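Local coordinates for 70 kDa protein (Xanthomonas sp., PDB 4B2N), which cleaves rubber oxidatively and processively as a dioxygenase carrying two covalently bound c-type hemes, at residues A[75-80]-A[490-495]. Residues are numbered along the deposited sequence; the frame is centred on the assembly and turned at random.
Sequences PPFVNR and LGPNIW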
ATOM      1  N   PRO A  75       2.563   0.537  30.318  1.00 27.72           N
ATOM      2  CA  PRO A  75       1.631  -0.144  31.217  1.00 28.32           C
ATOM      3  C   PRO A  75       0.182   0.189  30.850  1.00 26.35           C
ATOM      4  O   PRO A  75      -0.093   1.216  30.195  1.00 25.77           O
ATOM      5  CB  PRO A  75       1.985   0.436  32.607  1.00 30.46           C
ATOM      6  CG  PRO A  75       3.408   0.827  32.480  1.00 31.19           C
ATOM      7  CD  PRO A  75       3.494   1.404  31.076  1.00 29.61           C
ATOM      8  N   PRO A  76      -0.752  -0.691  31.218  1.00 25.54           N
ATOM      9  CA  PRO A  76      -0.536  -1.939  31.965  1.00 23.52           C
ATOM     10  C   PRO A  76      -0.201  -3.162  31.047  1.00 22.99           C
ATOM     11  O   PRO A  76      -0.305  -4.305  31.496  1.00 20.12           O
ATOM     12  CB  PRO A  76      -1.903  -2.131  32.651  1.00 24.02           C
ATOM     13  CG  PRO A  76      -2.892  -1.617  31.609  1.00 23.01           C
ATOM     14  CD  PRO A  76      -2.184  -0.493  30.874  1.00 24.77           C
ATOM     15  N   PHE A  77       0.244  -2.937  29.809  1.00 20.26           N
ATOM     16  CA  PHE A  77       0.481  -4.072  28.908  1.00 20.45           C
ATOM     17  C   PHE A  77       1.743  -4.786  29.288  1.00 20.04           C
ATOM     18  O   PHE A  77       2.591  -4.234  29.992  1.00 18.25           O
ATOM     19  CB  PHE A  77       0.502  -3.655  27.453  1.00 20.39           C
ATOM     20  CG  PHE A  77      -0.789  -3.062  27.008  1.00 19.96           C
ATOM     21  CD1 PHE A  77      -1.892  -3.874  26.783  1.00 22.65           C
ATOM     22  CD2 PHE A  77      -0.908  -1.671  26.837  1.00 21.46           C
ATOM     23  CE1 PHE A  77      -3.126  -3.336  26.400  1.00 20.81           C
ATOM     24  CE2 PHE A  77      -2.109  -1.120  26.428  1.00 23.07           C
ATOM     25  CZ  PHE A  77      -3.213  -1.966  26.186  1.00 21.51           C
ATOM     26  N   VAL A  78       1.864  -6.027  28.857  1.00 18.13           N
ATOM     27  CA  VAL A  78       3.037  -6.805  29.205  1.00 19.65           C
ATOM     28  C   VAL A  78       3.744  -7.217  27.911  1.00 19.94           C
ATOM     29  O   VAL A  78       3.148  -7.179  26.836  1.00 19.03           O
ATOM     30  CB  VAL A  78       2.712  -8.081  30.019  1.00 20.06           C
ATOM     31  CG1 VAL A  78       2.170  -7.734  31.398  1.00 23.66           C
ATOM     32  CG2 VAL A  78       1.797  -8.993  29.226  1.00 20.34           C
ATOM     33  N   ASN A  79       5.029  -7.527  28.029  1.00 17.63           N
ATOM     34  CA  ASN A  79       5.837  -7.880  26.909  1.00 17.56           C
ATOM     35  C   ASN A  79       5.609  -9.350  26.651  1.00 18.22           C
ATOM     36  O   ASN A  79       5.914 -10.168  27.530  1.00 20.46           O
ATOM     37  CB  ASN A  79       7.284  -7.624  27.231  1.00 18.02           C
ATOM     38  CG  ASN A  79       8.215  -8.141  26.167  1.00 17.68           C
ATOM     39  OD1 ASN A  79       7.808  -8.415  25.044  1.00 17.46           O
ATOM     40  ND2 ASN A  79       9.466  -8.251  26.501  1.00 19.04           N
ATOM     41  N   ARG A  80       5.113  -9.694  25.463  1.00 16.23           N
ATOM     42  CA  ARG A  80       5.143 -11.109  25.037  1.00 17.09           C
ATOM     43  C   ARG A  80       5.714 -11.331  23.614  1.00 18.43           C
ATOM     44  O   ARG A  80       5.563 -12.440  23.049  1.00 17.97           O
ATOM     45  CB  ARG A  80       3.742 -11.775  25.051  1.00 19.27           C
ATOM     46  CG  ARG A  80       3.133 -12.077  26.421  1.00 21.20           C
ATOM     47  CD  ARG A  80       1.876 -12.958  26.306  1.00 22.08           C
ATOM     48  NE  ARG A  80       1.496 -13.450  27.655  1.00 21.38           N
ATOM     49  CZ  ARG A  80       0.695 -12.762  28.449  1.00 23.86           C
ATOM     50  NH1 ARG A  80       0.183 -11.591  28.067  1.00 22.77           N
ATOM     51  NH2 ARG A  80       0.393 -13.200  29.623  1.00 21.05           N
ATOM     52  N   LEU A 490      -8.483  -5.918  25.504  1.00 18.70           N
ATOM     53  CA  LEU A 490      -7.997  -4.967  24.516  1.00 19.64           C
ATOM     54  C   LEU A 490      -6.477  -5.047  24.369  1.00 17.50           C
ATOM     55  O   LEU A 490      -5.772  -5.269  25.336  1.00 18.47           O
ATOM     56  CB  LEU A 490      -8.360  -3.570  24.866  1.00 20.56           C
ATOM     57  CG  LEU A 490      -9.843  -3.337  25.138  1.00 24.91           C
ATOM     58  CD1 LEU A 490     -10.031  -1.845  25.178  1.00 24.19           C
ATOM     59  CD2 LEU A 490     -10.756  -3.906  24.084  1.00 22.09           C
ATOM     60  N   GLY A 491      -5.971  -4.831  23.157  1.00 16.51           N
ATOM     61  CA  GLY A 491      -4.512  -4.735  22.994  1.00 15.05           C
ATOM     62  C   GLY A 491      -4.041  -3.317  22.738  1.00 15.74           C
ATOM     63  O   GLY A 491      -4.891  -2.414  22.530  1.00 15.68           O
ATOM     64  N   PRO A 492      -2.716  -3.118  22.658  1.00 14.59           N
ATOM     65  CA  PRO A 492      -2.163  -1.756  22.514  1.00 17.05           C
ATOM     66  C   PRO A 492      -2.141  -1.305  21.044  1.00 15.81           C
ATOM     67  O   PRO A 492      -2.047  -0.101  20.820  1.00 16.39           O
ATOM     68  CB  PRO A 492      -0.781  -1.891  23.138  1.00 16.33           C
ATOM     69  CG  PRO A 492      -0.393  -3.326  22.826  1.00 17.23           C
ATOM     70  CD  PRO A 492      -1.659  -4.083  22.984  1.00 15.94           C
ATOM     71  N   ASN A 493      -2.287  -2.229  20.087  1.00 14.41           N
ATOM     72  CA  ASN A 493      -2.198  -1.923  18.629  1.00 15.44           C
ATOM     73  C   ASN A 493      -3.551  -1.534  18.102  1.00 15.74           C
ATOM     74  O   ASN A 493      -4.151  -2.154  17.205  1.00 14.26           O
ATOM     75  CB  ASN A 493      -1.585  -3.081  17.808  1.00 15.55           C
ATOM     76  CG  ASN A 493      -1.368  -2.708  16.344  1.00 14.54           C
ATOM     77  OD1 ASN A 493      -0.914  -1.580  16.017  1.00 14.98           O
ATOM     78  ND2 ASN A 493      -1.781  -3.611  15.435  1.00 13.70           N
ATOM     79  N   ILE A 494      -4.012  -0.434  18.658  1.00 15.89           N
ATOM     80  CA  ILE A 494      -5.342   0.105  18.478  1.00 16.69           C
ATOM     81  C   ILE A 494      -5.464   0.672  17.069  1.00 17.98           C
ATOM     82  O   ILE A 494      -4.579   1.431  16.635  1.00 17.77           O
ATOM     83  CB  ILE A 494      -5.485   1.352  19.431  1.00 17.99           C
ATOM     84  CG1 ILE A 494      -5.505   0.886  20.867  1.00 22.14           C
ATOM     85  CG2 ILE A 494      -6.779   2.095  19.125  1.00 21.59           C
ATOM     86  CD1 ILE A 494      -6.509  -0.237  21.081  1.00 21.27           C
ATOM     87  N   TRP A 495      -6.583   0.409  16.388  1.00 15.29           N
ATOM     88  CA  TRP A 495      -6.877   1.116  15.133  1.00 17.07           C
ATOM     89  C   TRP A 495      -7.382   2.516  15.495  1.00 17.66           C
ATOM     90  O   TRP A 495      -8.507   2.625  15.961  1.00 17.82           O
ATOM     91  CB  TRP A 495      -7.975   0.390  14.380  1.00 15.91           C
ATOM     92  CG  TRP A 495      -8.073   0.928  12.954  1.00 17.16           C
ATOM     93  CD1 TRP A 495      -8.517   2.205  12.524  1.00 18.07           C
ATOM     94  CD2 TRP A 495      -7.590   0.261  11.739  1.00 17.57           C
ATOM     95  NE1 TRP A 495      -8.354   2.334  11.162  1.00 18.05           N
ATOM     96  CE2 TRP A 495      -7.790   1.213  10.631  1.00 17.02           C
ATOM     97  CE3 TRP A 495      -7.012  -0.996  11.461  1.00 16.14           C
ATOM     98  CZ2 TRP A 495      -7.462   0.893   9.337  1.00 17.73           C
ATOM     99  CZ3 TRP A 495      -6.650  -1.291  10.133  1.00 16.12           C
ATOM    100  CH2 TRP A 495      -6.903  -0.386   9.094  1.00 17.09           C
TER
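F77 lays one face of its ring on P492, and this single aromatic side chain makes every close approach between 75-80 and 490-495. The main interaction is a CH-pi contact: CB of P492 sits 3.7 Å from the centroid of the F77 ring, only 16° off the ring normal. It is displaced toward the CD2-CE2 rim, where it comes within 3.6 Å of F77 CE2. On the other side of the same face, P492 CD makes a plain apolar contact 3.8 Å from F77 CD1, so the two ends of the pyrrolidine reach both flanks of the phenyl ring. The bond from CA to CB of F77 already points toward 490-495; with CG anti to the carbonyl carbon and beside the backbone N (chi1 -61°), the ring comes to lie over P492.

The ring also meets main-chain atoms. F77 CE1 approaches L490 O at 3.4 Å, with the carbonyl oxygen at the ring edge and near its plane; the electropositive rim thus faces the oxygen, while the pi face receives the CB methylene of the proline. F77 CZ lies 3.7 Å from P492 N, bringing the ring against the G491-P492 peptide, whose carbon atom, G491 C, is approached obliquely. No polar side chain takes part, and the buried surface is small, 143 Å² in all.

This is peripheral packing between two irregular segments, away from the heme sites. The first belongs to the loop between helices 27-32 and 88-104, the second to the loop joining helix 467-481 to strand 500-502. Backbone hydrogen bonds tie V78 to L455 and N493 to A451, so both segments also border the chain that follows helix 439-446; G491 bonds to N446 at the end of that helix, and N493 packs on L306 of strand 306-307.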